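Local coordinates for protein N-acetylneuraminate lyase (Peptoclostridium difficile, PDB 4WOZ) that belongs to the dihydrodipicolinate synthetase family of TIM-barrel proteins, as an N-acetylneuraminate lyase that assembles from four chains, at residues G224-Q229 against Q246-D251; T67-R72 against Y278-M283. All coordinates share one frame; numbering follows the deposited sequence.

Interaction 1. Residues G224-Q229 against Q246-D251; sequences GVRARQ and QHVTND
Arg226 reaches from helix 220-235 across to Val248 and Thr249 of helix 239-259, and this one long side chain makes the whole contact. Its chain is extended from CG to NE, which carries the guanidinium over to the second helix. There CG1 of Val248 makes a van der Waals contact with the guanidinium end, 3.6 Å from NE of Arg226 and 4.0 Å from its CZ. The methyl approaches the guanidinium obliquely, the two side chains crossing at about a right angle. Val248 CG1 stands anti to its backbone N (chi1 176°), placing this methyl against the arginine.

Thr249 meets the aliphatic stem instead: its OG1 sits 3.8 Å from both CB and CD of Arg226, the side chains running past each other in opposite directions. No hydrogen bond links the two segments.

Arg226 NH1 bonds Asn223 OD1, its NH2 bonds the carbonyl of Tyr301, and the guanidinium makes a cation-pi contact with Phe302, the last two partners both at the C-terminal end of the chain. Thr249 OG1 bonds Val245 O and is also linked to Asn223 ND2, while His247 and Asn250 bond Glu185 of a second subunit, which places this helix at a subunit interface.

In this TIM-barrel protein the contact joins the helix following the last barrel strand, 214-217, to the next helix in the chain. Its chemistry implies that the helices meet here by van der Waals contact alone, a methyl against the guanidinium and a hydroxyl against the stem, with Asn223 bridging the polar groups of Arg226 and Thr249.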
ATOM      1  N   GLY A 224      -0.853  27.558 -18.025  1.00 26.59           N
ATOM      2  CA  GLY A 224      -2.233  28.015 -17.959  1.00 27.41           C
ATOM      3  C   GLY A 224      -2.987  28.095 -19.276  1.00 27.57           C
ATOM      4  O   GLY A 224      -4.192  27.821 -19.327  1.00 27.98           O
ATOM      5  N   VAL A 225      -2.294  28.472 -20.345  1.00 28.09           N
ATOM      6  CA  VAL A 225      -2.936  28.579 -21.649  1.00 29.05           C
ATOM      7  C   VAL A 225      -3.431  27.221 -22.153  1.00 28.09           C
ATOM      8  O   VAL A 225      -4.596  27.091 -22.524  1.00 29.05           O
ATOM      9  CB  VAL A 225      -1.988  29.210 -22.689  1.00 30.99           C
ATOM     10  CG1 VAL A 225      -2.668  29.246 -24.058  1.00 30.96           C
ATOM     11  CG2 VAL A 225      -1.613  30.619 -22.251  1.00 31.06           C
ATOM     12  N   ARG A 226      -2.561  26.213 -22.171  1.00 25.63           N
ATOM     13  CA  ARG A 226      -2.979  24.883 -22.612  1.00 24.43           C
ATOM     14  C   ARG A 226      -4.055  24.322 -21.682  1.00 25.35           C
ATOM     15  O   ARG A 226      -5.009  23.697 -22.128  1.00 25.13           O
ATOM     16  CB  ARG A 226      -1.798  23.905 -22.634  1.00 23.61           C
ATOM     17  CG  ARG A 226      -0.788  24.144 -23.744  1.00 24.37           C
ATOM     18  CD  ARG A 226       0.172  22.967 -23.846  1.00 27.52           C
ATOM     19  NE  ARG A 226       1.246  23.210 -24.801  1.00 28.84           N
ATOM     20  CZ  ARG A 226       2.408  23.787 -24.503  1.00 29.80           C
ATOM     21  NH1 ARG A 226       2.665  24.192 -23.265  1.00 25.05           N
ATOM     22  NH2 ARG A 226       3.323  23.948 -25.450  1.00 29.37           N
ATOM     23  N   ALA A 227      -3.892  24.537 -20.381  1.00 27.43           N
ATOM     24  CA  ALA A 227      -4.873  24.033 -19.427  1.00 28.90           C
ATOM     25  C   ALA A 227      -6.253  24.566 -19.794  1.00 27.88           C
ATOM     26  O   ALA A 227      -7.229  23.818 -19.799  1.00 27.49           O
ATOM     27  CB  ALA A 227      -4.503  24.452 -18.011  1.00 28.27           C
ATOM     28  N   ARG A 228      -6.323  25.857 -20.108  1.00 28.74           N
ATOM     29  CA  ARG A 228      -7.586  26.475 -20.488  1.00 29.79           C
ATOM     30  C   ARG A 228      -8.096  25.885 -21.804  1.00 29.86           C
ATOM     31  O   ARG A 228      -9.295  25.646 -21.954  1.00 28.75           O
ATOM     32  CB  ARG A 228      -7.432  27.996 -20.615  1.00 30.78           C
ATOM     33  CG  ARG A 228      -8.723  28.711 -21.026  1.00 32.74           C
ATOM     34  CD  ARG A 228      -8.595  30.223 -20.921  1.00 34.23           C
ATOM     35  NE  ARG A 228      -8.502  30.675 -19.534  1.00 34.81           N
ATOM     36  CZ  ARG A 228      -9.537  30.774 -18.705  1.00 35.14           C
ATOM     37  NH1 ARG A 228     -10.755  30.459 -19.122  1.00 35.59           N
ATOM     38  NH2 ARG A 228      -9.352  31.182 -17.455  1.00 32.14           N
ATOM     39  N   GLN A 229      -7.195  25.645 -22.754  1.00 27.93           N
ATOM     40  CA  GLN A 229      -7.609  25.061 -24.028  1.00 29.12           C
ATOM     41  C   GLN A 229      -8.218  23.675 -23.801  1.00 27.49           C
ATOM     42  O   GLN A 229      -9.250  23.340 -24.381  1.00 28.75           O
ATOM     43  CB  GLN A 229      -6.420  24.955 -24.994  1.00 30.14           C
ATOM     44  CG  GLN A 229      -5.728  26.284 -25.280  1.00 33.31           C
ATOM     45  CD  GLN A 229      -4.573  26.151 -26.262  1.00 35.77           C
ATOM     46  OE1 GLN A 229      -3.723  25.267 -26.127  1.00 34.42           O
ATOM     47  NE2 GLN A 229      -4.531  27.040 -27.250  1.00 36.93           N
ATOM     48  N   GLN A 246      -3.736  17.667 -24.345  1.00 23.55           N
ATOM     49  CA  GLN A 246      -3.432  16.909 -23.134  1.00 24.71           C
ATOM     50  C   GLN A 246      -2.171  16.067 -23.352  1.00 23.76           C
ATOM     51  O   GLN A 246      -1.428  15.815 -22.409  1.00 25.87           O
ATOM     52  CB  GLN A 246      -4.586  15.977 -22.766  1.00 22.74           C
ATOM     53  CG  GLN A 246      -4.356  15.228 -21.459  1.00 25.23           C
ATOM     54  CD  GLN A 246      -4.552  16.104 -20.229  1.00 26.64           C
ATOM     55  OE1 GLN A 246      -5.674  16.493 -19.905  1.00 24.79           O
ATOM     56  NE2 GLN A 246      -3.458  16.423 -19.542  1.00 23.75           N
ATOM     57  N   HIS A 247      -1.953  15.615 -24.587  1.00 25.71           N
ATOM     58  CA  HIS A 247      -0.768  14.822 -24.904  1.00 27.20           C
ATOM     59  C   HIS A 247       0.481  15.672 -24.717  1.00 27.49           C
ATOM     60  O   HIS A 247       1.440  15.239 -24.081  1.00 27.60           O
ATOM     61  CB  HIS A 247      -0.808  14.305 -26.347  1.00 26.55           C
ATOM     62  CG  HIS A 247      -1.623  13.062 -26.528  1.00 26.51           C
ATOM     63  ND1 HIS A 247      -1.710  12.081 -25.566  1.00 26.11           N
ATOM     64  CD2 HIS A 247      -2.342  12.616 -27.586  1.00 27.95           C
ATOM     65  CE1 HIS A 247      -2.446  11.084 -26.022  1.00 27.25           C
ATOM     66  NE2 HIS A 247      -2.841  11.383 -27.246  1.00 25.32           N
ATOM     67  N   VAL A 248       0.472  16.881 -25.279  1.00 26.35           N
ATOM     68  CA  VAL A 248       1.618  17.776 -25.144  1.00 26.32           C
ATOM     69  C   VAL A 248       1.776  18.178 -23.679  1.00 25.85           C
ATOM     70  O   VAL A 248       2.889  18.256 -23.155  1.00 24.97           O
ATOM     71  CB  VAL A 248       1.448  19.045 -26.007  1.00 29.02           C
ATOM     72  CG1 VAL A 248       2.625  20.000 -25.774  1.00 30.52           C
ATOM     73  CG2 VAL A 248       1.356  18.657 -27.483  1.00 29.67           C
ATOM     74  N   THR A 249       0.655  18.425 -23.011  1.00 25.53           N
ATOM     75  CA  THR A 249       0.693  18.801 -21.607  1.00 22.33           C
ATOM     76  C   THR A 249       1.355  17.712 -20.763  1.00 21.99           C
ATOM     77  O   THR A 249       2.155  18.007 -19.873  1.00 25.43           O
ATOM     78  CB  THR A 249      -0.731  19.069 -21.063  1.00 23.00           C
ATOM     79  OG1 THR A 249      -1.202  20.327 -21.562  1.00 23.57           O
ATOM     80  CG2 THR A 249      -0.728  19.113 -19.548  1.00 21.20           C
ATOM     81  N   ASN A 250       1.025  16.458 -21.045  1.00 20.75           N
ATOM     82  CA  ASN A 250       1.586  15.344 -20.296  1.00 23.08           C
ATOM     83  C   ASN A 250       3.046  15.069 -20.656  1.00 24.35           C
ATOM     84  O   ASN A 250       3.791  14.544 -19.832  1.00 24.46           O
ATOM     85  CB  ASN A 250       0.707  14.100 -20.474  1.00 22.37           C
ATOM     86  CG  ASN A 250      -0.579  14.188 -19.652  1.00 25.24           C
ATOM     87  OD1 ASN A 250      -0.933  15.257 -19.167  1.00 19.75           O
ATOM     88  ND2 ASN A 250      -1.273  13.071 -19.497  1.00 23.05           N
ATOM     89  N   ASP A 251       3.454  15.426 -21.875  1.00 24.69           N
ATOM     90  CA  ASP A 251       4.855  15.266 -22.264  1.00 26.32           C
ATOM     91  C   ASP A 251       5.638  16.204 -21.353  1.00 24.77           C
ATOM     92  O   ASP A 251       6.698  15.857 -20.837  1.00 27.34           O
ATOM     93  CB  ASP A 251       5.099  15.706 -23.708  1.00 26.90           C
ATOM     94  CG  ASP A 251       4.601  14.712 -24.713  1.00 29.81           C
ATOM     95  OD1 ASP A 251       4.614  13.504 -24.405  1.00 32.31           O
ATOM     96  OD2 ASP A 251       4.215  15.136 -25.824  1.00 33.93           O
TER

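Interaction 2. Residues T67-R72 against Y278-M283; sequences TDEKKR and YCRQPM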
ATOM      1  N   THR A  67       3.766  30.262  10.310  1.00 41.42           N
ATOM      2  CA  THR A  67       2.460  30.892  10.223  1.00 43.00           C
ATOM      3  C   THR A  67       2.546  32.355   9.764  1.00 42.89           C
ATOM      4  O   THR A  67       1.685  32.822   9.020  1.00 42.49           O
ATOM      5  CB  THR A  67       1.723  30.799  11.570  1.00 44.31           C
ATOM      6  OG1 THR A  67       0.382  31.281  11.417  1.00 47.79           O
ATOM      7  CG2 THR A  67       2.439  31.624  12.627  1.00 48.59           C
ATOM      8  N   ASP A  68       3.584  33.073  10.192  1.00 42.68           N
ATOM      9  CA  ASP A  68       3.746  34.472   9.791  1.00 43.40           C
ATOM     10  C   ASP A  68       4.022  34.578   8.294  1.00 41.22           C
ATOM     11  O   ASP A  68       3.555  35.502   7.627  1.00 38.27           O
ATOM     12  CB  ASP A  68       4.896  35.145  10.559  1.00 46.36           C
ATOM     13  CG  ASP A  68       4.562  35.388  12.028  1.00 49.72           C
ATOM     14  OD1 ASP A  68       3.499  35.983  12.315  1.00 51.00           O
ATOM     15  OD2 ASP A  68       5.369  34.994  12.898  1.00 52.62           O
ATOM     16  N   GLU A  69       4.796  33.639   7.767  1.00 39.84           N
ATOM     17  CA  GLU A  69       5.102  33.659   6.349  1.00 39.77           C
ATOM     18  C   GLU A  69       3.819  33.417   5.564  1.00 37.68           C
ATOM     19  O   GLU A  69       3.585  34.049   4.533  1.00 36.70           O
ATOM     20  CB  GLU A  69       6.144  32.593   6.021  1.00 42.12           C
ATOM     21  CG  GLU A  69       7.490  32.868   6.666  1.00 45.99           C
ATOM     22  CD  GLU A  69       8.507  31.789   6.380  1.00 48.35           C
ATOM     23  OE1 GLU A  69       8.248  30.622   6.745  1.00 47.59           O
ATOM     24  OE2 GLU A  69       9.564  32.110   5.791  1.00 50.42           O
ATOM     25  N   LYS A  70       2.986  32.509   6.065  1.00 34.79           N
ATOM     26  CA  LYS A  70       1.724  32.200   5.409  1.00 34.25           C
ATOM     27  C   LYS A  70       0.873  33.462   5.332  1.00 34.66           C
ATOM     28  O   LYS A  70       0.254  33.743   4.308  1.00 32.45           O
ATOM     29  CB  LYS A  70       0.974  31.110   6.178  1.00 32.10           C
ATOM     30  CG  LYS A  70       1.641  29.741   6.115  1.00 33.30           C
ATOM     31  CD  LYS A  70       0.892  28.718   6.955  1.00 32.52           C
ATOM     32  CE  LYS A  70       1.593  27.362   6.928  1.00 32.69           C
ATOM     33  NZ  LYS A  70       0.885  26.353   7.765  1.00 31.19           N
ATOM     34  N   LYS A  71       0.851  34.219   6.424  1.00 35.02           N
ATOM     35  CA  LYS A  71       0.085  35.452   6.473  1.00 35.92           C
ATOM     36  C   LYS A  71       0.632  36.478   5.480  1.00 35.53           C
ATOM     37  O   LYS A  71      -0.141  37.114   4.759  1.00 33.73           O
ATOM     38  CB  LYS A  71       0.095  36.030   7.891  1.00 37.54           C
ATOM     39  CG  LYS A  71      -0.767  35.262   8.878  1.00 40.50           C
ATOM     40  CD  LYS A  71      -0.674  35.851  10.282  1.00 43.43           C
ATOM     41  CE  LYS A  71      -1.678  35.191  11.222  1.00 44.05           C
ATOM     42  NZ  LYS A  71      -1.636  35.762  12.598  1.00 47.84           N
ATOM     43  N   ARG A  72       1.953  36.644   5.429  1.00 34.59           N
ATOM     44  CA  ARG A  72       2.514  37.608   4.491  1.00 36.22           C
ATOM     45  C   ARG A  72       2.162  37.226   3.061  1.00 35.54           C
ATOM     46  O   ARG A  72       1.887  38.093   2.230  1.00 36.36           O
ATOM     47  CB  ARG A  72       4.039  37.730   4.611  1.00 38.65           C
ATOM     48  CG  ARG A  72       4.597  38.633   3.506  1.00 42.94           C
ATOM     49  CD  ARG A  72       5.857  39.395   3.872  1.00 48.94           C
ATOM     50  NE  ARG A  72       7.084  38.647   3.612  1.00 52.25           N
ATOM     51  CZ  ARG A  72       8.255  39.222   3.353  1.00 54.45           C
ATOM     52  NH1 ARG A  72       8.348  40.546   3.317  1.00 55.82           N
ATOM     53  NH2 ARG A  72       9.334  38.481   3.137  1.00 54.36           N
ATOM     54  N   TYR A 278      14.311  29.914  -5.695  1.00 36.62           N
ATOM     55  CA  TYR A 278      14.596  28.592  -5.148  1.00 38.84           C
ATOM     56  C   TYR A 278      13.441  27.965  -4.380  1.00 37.36           C
ATOM     57  O   TYR A 278      12.498  28.644  -3.975  1.00 35.85           O
ATOM     58  CB  TYR A 278      15.780  28.681  -4.182  1.00 41.61           C
ATOM     59  CG  TYR A 278      17.081  29.138  -4.792  1.00 43.26           C
ATOM     60  CD1 TYR A 278      17.940  28.230  -5.406  1.00 43.93           C
ATOM     61  CD2 TYR A 278      17.466  30.475  -4.733  1.00 43.78           C
ATOM     62  CE1 TYR A 278      19.155  28.642  -5.943  1.00 46.60           C
ATOM     63  CE2 TYR A 278      18.680  30.898  -5.269  1.00 46.32           C
ATOM     64  CZ  TYR A 278      19.519  29.975  -5.871  1.00 45.91           C
ATOM     65  OH  TYR A 278      20.721  30.378  -6.399  1.00 49.78           O
ATOM     66  N   CYS A 279      13.540  26.655  -4.185  1.00 36.46           N
ATOM     67  CA  CYS A 279      12.560  25.912  -3.403  1.00 37.35           C
ATOM     68  C   CYS A 279      13.180  25.930  -2.019  1.00 37.05           C
ATOM     69  O   CYS A 279      14.397  26.085  -1.891  1.00 36.97           O
ATOM     70  CB  CYS A 279      12.451  24.462  -3.879  1.00 37.73           C
ATOM     71  SG  CYS A 279      11.890  24.261  -5.574  1.00 37.67           S
ATOM     72  N   ARG A 280      12.370  25.783  -0.982  1.00 37.30           N
ATOM     73  CA  ARG A 280      12.922  25.785   0.361  1.00 39.56           C
ATOM     74  C   ARG A 280      13.495  24.422   0.745  1.00 38.33           C
ATOM     75  O   ARG A 280      12.912  23.382   0.435  1.00 38.96           O
ATOM     76  CB  ARG A 280      11.863  26.202   1.378  1.00 42.06           C
ATOM     77  CG  ARG A 280      12.366  26.109   2.806  1.00 46.59           C
ATOM     78  CD  ARG A 280      11.452  26.818   3.780  1.00 46.62           C
ATOM     79  NE  ARG A 280      11.494  28.261   3.598  1.00 45.44           N
ATOM     80  CZ  ARG A 280      10.990  29.128   4.467  1.00 44.81           C
ATOM     81  NH1 ARG A 280      10.410  28.691   5.575  1.00 44.78           N
ATOM     82  NH2 ARG A 280      11.065  30.428   4.230  1.00 45.93           N
ATOM     83  N   GLN A 281      14.650  24.434   1.407  1.00 37.35           N
ATOM     84  CA  GLN A 281      15.290  23.199   1.848  1.00 38.23           C
ATOM     85  C   GLN A 281      14.315  22.502   2.796  1.00 37.80           C
ATOM     86  O   GLN A 281      13.494  23.159   3.434  1.00 39.24           O
ATOM     87  CB  GLN A 281      16.598  23.511   2.584  1.00 38.56           C
ATOM     88  CG  GLN A 281      17.746  23.986   1.697  1.00 38.25           C
ATOM     89  CD  GLN A 281      18.212  22.918   0.726  1.00 39.67           C
ATOM     90  OE1 GLN A 281      18.009  21.728   0.958  1.00 38.99           O
ATOM     91  NE2 GLN A 281      18.854  23.338  -0.360  1.00 39.56           N
ATOM     92  N   PRO A 282      14.409  21.168   2.928  1.00 36.91           N
ATOM     93  CA  PRO A 282      15.357  20.268   2.266  1.00 35.99           C
ATOM     94  C   PRO A 282      15.112  19.937   0.790  1.00 35.29           C
ATOM     95  O   PRO A 282      15.681  18.972   0.275  1.00 32.42           O
ATOM     96  CB  PRO A 282      15.318  19.031   3.156  1.00 35.81           C
ATOM     97  CG  PRO A 282      13.885  18.984   3.558  1.00 35.87           C
ATOM     98  CD  PRO A 282      13.595  20.430   3.911  1.00 36.07           C
ATOM     99  N   MET A 283      14.255  20.696   0.113  1.00 35.57           N
ATOM    100  CA  MET A 283      14.052  20.453  -1.311  1.00 36.24           C
ATOM    101  C   MET A 283      15.364  20.919  -1.927  1.00 35.00           C
ATOM    102  O   MET A 283      15.798  22.041  -1.696  1.00 35.34           O
ATOM    103  CB  MET A 283      12.868  21.260  -1.857  1.00 37.80           C
ATOM    104  CG  MET A 283      11.514  20.594  -1.608  1.00 40.73           C
ATOM    105  SD  MET A 283      10.153  21.388  -2.472  1.00 45.35           S
ATOM    106  CE  MET A 283       8.866  21.307  -1.242  1.00 43.60           C
TER
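Glu69 and Arg280 form a bidentate salt bridge that ties helix 67-81, which follows barrel strand 52-55 in this TIM-barrel fold, to the loop between helices 261-271 and 288-301. The side chains approach from opposite directions, spanning a wide gap: the nearest pair of CA atoms, those of Glu69 and Arg280, is 12.6 Å apart.

Glu69 has CG beside its backbone N and runs extended beyond it, carrying the carboxylate outward from the helix. Arg280 starts the other way, with CG anti to the backbone N, and stays extended until a bend at chi3 (-69°) swings the guanidinium end-on to the acid. NH1 and NH2 each take one carboxylate oxygen. The NH2 bond to OE2 is short, 2.7 Å, and fairly straight; OE2 lies in the guanidinium plane and is met on its syn side, with the donor 22° out of the carboxylate plane. The NH1 bond to OE1 is longer, 3.1 Å, and more bent; it uses the syn lone pair of OE1, an atom that is itself tilted out of the guanidinium plane. The two flat groups are twisted 36° against each other, so the fork is not coplanar.

Further partners restrain both ends. Glu69 OE1 accepts a bond from Ser66 N, just before the helix, while Arg280 NH2 also bonds the carbonyl of Gly30, and the Arg280 backbone N is bonded to Glu61 OE1. Asn95 of a third subunit packs on Arg280, placing the bridge beside a subunit interface.

Together with the bond to Gly30 O, the two-pronged grip fixes the rotation of the guanidinium. Beyond it the loop turns through a cis peptide before Pro282, and Met283 N bonds Arg280 O at 3.0 Å.

Interactions 1 and 2 lie in separate parts of one chain, their centres 28 Å apart and their nearest atoms about 18 Å apart, without touching. Along the sequence, interaction 1 is nested within the span closed by interaction 2. Each makes use of an arginine, but differently: interaction 1 joins consecutive helices by van der Waals contact along the arginine's length, whereas interaction 2 joins parts more than 200 residues apart through the charged end. A different neighbouring subunit adjoins each. The bound 2-(acetylamino)-2-deoxy-D-mannose lies about 12 Å from the Thr249 side chain of interaction 1.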